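Local coordinates for protein nicotinate-nucleotide--dimethylbenzimidazole phosphoribosyltransferase (Thermus thermophilus HB8, PDB 1WX1) that probably transfers the phosphoribosyl group of nicotinate mononucleotide to 5,6-dimethylbenzimidazole, giving alpha-ribazole 5'-phosphate on the way to cobalamin, at residues L125-A130 with V205-A210; I165-A170 with G251-A256. One frame throughout, in Å; residues are numbered along the deposited sequence.

Overall arrangement
Contact 1 and contact 2 lie at different depths of one alpha/beta fold built on a parallel sheet, their centres about 15 Å apart. Contact 2 is the inner one, about 10 Å from the centre of the chain against about 23 Å for contact 1, and joins the first turns of helices 167-179 and 252-264. Contact 1 fixes the loop after strand 113-115 to helix 195-210, at residues 205-210. Chemistry follows place: arginine hydrogen bonds and a hydrated sodium ion mark the outer contact, whereas carbon surfaces and the edge of a ring make up the inner one. Leu125 CD2 lies 3.6 Å from Ala170 CA, so apolar packing connects the two.

Contact 1. Residues L125-A130 with V205-A210; sequences LAQGPA and VARALA. With NA (sodium ion), chain C.
Arg207 reaches from helix 195-210 to the loop 125-130 and grips it edge-on, a loop-to-helix contact on the outer part of this alpha/beta fold. Its chain bends at chi2 and again at chi3, which keeps the guanidinium against the loop. NE donates to Ala126 O at 3.1 Å. The bond is nearly straight, with an N-H...O angle of 166°, and the oxygen lies close to the guanidinium plane, so the carbonyl is met by the edge of the group. From the same group, NH2 approaches Gln127 OE1 at 2.6 Å, but the poor angle of 129° makes this a weak hydrogen bond despite its shortness. The Gln127 amide is turned steeply against the guanidinium, the two planes 71° apart. Its NE2 donates instead to Glu61, a second partner that helps to fix the rotation of the amide.

Next to these polar bonds lies a buried patch, where Ala208 CB meets a carbonyl oxygen and a leucine methyl. It points at the loop, 3.6 Å from Leu125 O and 3.9 Å from Leu125 CD1. That carbonyl also accepts a hydrogen bond from Arg211, so Arg207 and Arg211, four residues apart, hold successive loop carbonyls, while helix 218-225 touches Ala208 through Val225. Beside the contact, Gln127 uses its backbone oxygen for a sodium ion that also binds three waters; the Gln127 O to sodium distance is 2.5 Å.

Contact 2. Residues I165-A170 with G251-A256; sequences IGNTTA and GFPVTA
With chi1 at 77°, Asn167 places its CG between its backbone N and carbonyl carbon, which presents the amide to the ring of Pro253; Phe252, its CG anti to the backbone N (chi1 -172°), sends its ring to the backbone oxygen of Thr168, the residue after Asn167. The Asn167 and Pro253 side chains cross at about a right angle. Pro253 CG lies 3.5 Å from Asn167 OD1, and Pro253 CB is 3.7 Å from Asn167 ND2, so both ends of the amide rest on the proline. ND2 itself donates to Asp162 and Glu229, which fixes the amide's rotation.

Thr168 O stands at the edge of the Phe252 ring, near its plane, 3.5 Å from CE1. Before the second helix, the N-cap oxygen Gly251 O accepts from both Thr255 N and Thr255 OG1, the hydroxyl at 2.7 Å and above the carbonyl plane.

Gly166 and Gly251 are the N-caps of helices 167-179 and 252-264, which follow the neighbouring parallel strands 157-163 and 247-249. Paired helix starts at the C-terminal edge of a parallel sheet are a common site for catalysis in alpha/beta folds; here the Asn167 side chain is about 9 Å from that of Glu304, the predicted proton acceptor.

Contact 1. Residues L125-A130 with V205-A210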
# COMPACT_ATOMS: atom_id res chain seq x y z
N LEU A 125 10.94 -28.33 19.48
CA LEU A 125 11.17 -28.92 18.16
C LEU A 125 12.63 -29.27 17.87
O LEU A 125 12.92 -30.04 16.95
CB LEU A 125 10.64 -27.97 17.07
CG LEU A 125 11.36 -26.64 16.85
CD1 LEU A 125 12.52 -26.84 15.88
CD2 LEU A 125 10.38 -25.62 16.27
N ALA A 126 13.56 -28.69 18.63
CA ALA A 126 14.97 -28.97 18.42
C ALA A 126 15.39 -30.28 19.09
O ALA A 126 16.46 -30.82 18.79
CB ALA A 126 15.83 -27.83 18.97
N GLN A 127 14.54 -30.79 19.98
CA GLN A 127 14.86 -32.01 20.72
C GLN A 127 13.95 -33.19 20.44
O GLN A 127 14.23 -34.31 20.86
CB GLN A 127 14.84 -31.71 22.23
CG GLN A 127 15.70 -30.52 22.63
CD GLN A 127 17.18 -30.74 22.38
OE1 GLN A 127 17.63 -31.87 22.20
NE2 GLN A 127 17.94 -29.66 22.35
N GLY A 128 12.85 -32.94 19.73
CA GLY A 128 11.92 -34.01 19.42
C GLY A 128 10.71 -33.47 18.70
O GLY A 128 10.64 -32.27 18.45
N PRO A 129 9.73 -34.32 18.35
CA PRO A 129 8.53 -33.84 17.64
C PRO A 129 7.81 -32.74 18.42
O PRO A 129 7.61 -32.85 19.63
CB PRO A 129 7.68 -35.11 17.50
CG PRO A 129 8.12 -35.94 18.68
CD PRO A 129 9.61 -35.75 18.69
N ALA A 130 7.44 -31.69 17.71
CA ALA A 130 6.76 -30.56 18.33
C ALA A 130 5.39 -30.94 18.88
O ALA A 130 4.98 -30.44 19.93
CB ALA A 130 6.63 -29.42 17.33
N VAL A 205 16.76 -25.83 13.71
CA VAL A 205 16.15 -26.21 12.44
C VAL A 205 16.80 -27.48 11.89
O VAL A 205 16.12 -28.41 11.46
CB VAL A 205 16.28 -25.08 11.39
CG1 VAL A 205 15.81 -25.58 10.01
CG2 VAL A 205 15.45 -23.88 11.81
N ALA A 206 18.13 -27.52 11.92
CA ALA A 206 18.85 -28.68 11.42
C ALA A 206 18.47 -29.94 12.20
O ALA A 206 18.31 -31.01 11.62
CB ALA A 206 20.37 -28.45 11.52
N ARG A 207 18.31 -29.81 13.51
CA ARG A 207 17.94 -30.94 14.35
C ARG A 207 16.56 -31.47 13.96
O ARG A 207 16.36 -32.68 13.82
CB ARG A 207 17.92 -30.54 15.83
CG ARG A 207 19.19 -29.86 16.30
CD ARG A 207 20.09 -30.79 17.08
NE ARG A 207 19.53 -31.12 18.39
CZ ARG A 207 20.21 -31.73 19.35
NH1 ARG A 207 21.47 -32.08 19.16
NH2 ARG A 207 19.62 -32.01 20.51
N ALA A 208 15.62 -30.56 13.78
CA ALA A 208 14.26 -30.93 13.41
C ALA A 208 14.22 -31.66 12.07
O ALA A 208 13.56 -32.69 11.93
CB ALA A 208 13.37 -29.69 13.35
N LEU A 209 14.94 -31.13 11.09
CA LEU A 209 14.97 -31.74 9.76
C LEU A 209 15.55 -33.15 9.84
O LEU A 209 15.07 -34.06 9.17
CB LEU A 209 15.82 -30.89 8.81
CG LEU A 209 15.27 -29.49 8.50
CD1 LEU A 209 16.27 -28.73 7.64
CD2 LEU A 209 13.93 -29.60 7.78
N ALA A 210 16.56 -33.32 10.68
CA ALA A 210 17.20 -34.62 10.85
C ALA A 210 16.22 -35.71 11.30
O ALA A 210 16.46 -36.90 11.07
CB ALA A 210 18.35 -34.51 11.85
NA NA C . 14.53 -35.52 22.99
O HOH W 1 16.30 -36.95 21.43
O HOH W 2 12.75 -37.17 21.79
O HOH W 3 12.58 -34.06 24.05

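Contact 2. Residues I165-A170 with G251-A256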
# COMPACT_ATOMS: atom_id res chain seq x y z
N ILE A 165 5.61 -16.51 20.52
CA ILE A 165 7.03 -16.27 20.76
C ILE A 165 7.81 -17.50 20.32
O ILE A 165 7.49 -18.62 20.71
CB ILE A 165 7.30 -15.98 22.26
CG1 ILE A 165 6.58 -14.70 22.69
CG2 ILE A 165 8.79 -15.87 22.51
CD1 ILE A 165 6.95 -13.48 21.86
N GLY A 166 8.82 -17.27 19.48
CA GLY A 166 9.63 -18.36 18.97
C GLY A 166 9.08 -19.00 17.71
O GLY A 166 9.66 -19.96 17.20
N ASN A 167 7.98 -18.48 17.17
CA ASN A 167 7.42 -19.11 15.99
C ASN A 167 8.18 -18.91 14.68
O ASN A 167 7.91 -19.59 13.70
CB ASN A 167 5.93 -18.76 15.84
CG ASN A 167 5.70 -17.36 15.30
OD1 ASN A 167 6.62 -16.58 15.10
ND2 ASN A 167 4.43 -17.05 15.06
N THR A 168 9.15 -17.99 14.65
CA THR A 168 9.91 -17.81 13.42
C THR A 168 10.86 -18.99 13.26
O THR A 168 11.28 -19.32 12.15
CB THR A 168 10.70 -16.48 13.41
OG1 THR A 168 11.72 -16.51 14.41
CG2 THR A 168 9.77 -15.31 13.68
N THR A 169 11.21 -19.65 14.37
CA THR A 169 12.08 -20.80 14.29
C THR A 169 11.25 -21.98 13.78
O THR A 169 11.69 -22.72 12.91
CB THR A 169 12.70 -21.14 15.67
OG1 THR A 169 13.55 -20.06 16.07
CG2 THR A 169 13.53 -22.41 15.59
N ALA A 170 10.04 -22.14 14.33
CA ALA A 170 9.15 -23.21 13.89
C ALA A 170 8.79 -22.98 12.42
O ALA A 170 8.68 -23.93 11.65
CB ALA A 170 7.88 -23.24 14.75
N GLY A 251 3.20 -12.30 7.03
CA GLY A 251 4.63 -12.53 7.06
C GLY A 251 5.15 -13.95 6.97
O GLY A 251 4.46 -14.84 6.48
N PHE A 252 6.36 -14.15 7.47
CA PHE A 252 7.06 -15.43 7.44
C PHE A 252 6.31 -16.62 8.07
O PHE A 252 6.11 -17.65 7.42
CB PHE A 252 8.46 -15.25 8.07
CG PHE A 252 9.37 -16.45 7.93
CD1 PHE A 252 9.96 -17.02 9.05
CD2 PHE A 252 9.66 -16.98 6.68
CE1 PHE A 252 10.83 -18.10 8.93
CE2 PHE A 252 10.53 -18.07 6.54
CZ PHE A 252 11.12 -18.63 7.68
N PRO A 253 5.89 -16.49 9.34
CA PRO A 253 5.17 -17.61 9.98
C PRO A 253 3.82 -17.88 9.30
O PRO A 253 3.46 -19.04 9.06
CB PRO A 253 5.01 -17.13 11.43
CG PRO A 253 6.21 -16.24 11.63
CD PRO A 253 6.21 -15.45 10.34
N VAL A 254 3.08 -16.83 8.97
CA VAL A 254 1.79 -17.01 8.30
C VAL A 254 1.98 -17.67 6.94
O VAL A 254 1.22 -18.57 6.57
CB VAL A 254 1.06 -15.65 8.12
CG1 VAL A 254 -0.10 -15.80 7.13
CG2 VAL A 254 0.51 -15.18 9.48
N THR A 255 2.99 -17.24 6.21
CA THR A 255 3.25 -17.80 4.89
C THR A 255 3.72 -19.25 5.01
O THR A 255 3.50 -20.04 4.10
CB THR A 255 4.27 -16.93 4.13
OG1 THR A 255 3.74 -15.60 4.04
CG2 THR A 255 4.48 -17.46 2.71
N ALA A 256 4.36 -19.60 6.12
CA ALA A 256 4.79 -20.98 6.32
C ALA A 256 3.51 -21.82 6.44
O ALA A 256 3.43 -22.94 5.94
CB ALA A 256 5.63 -21.11 7.59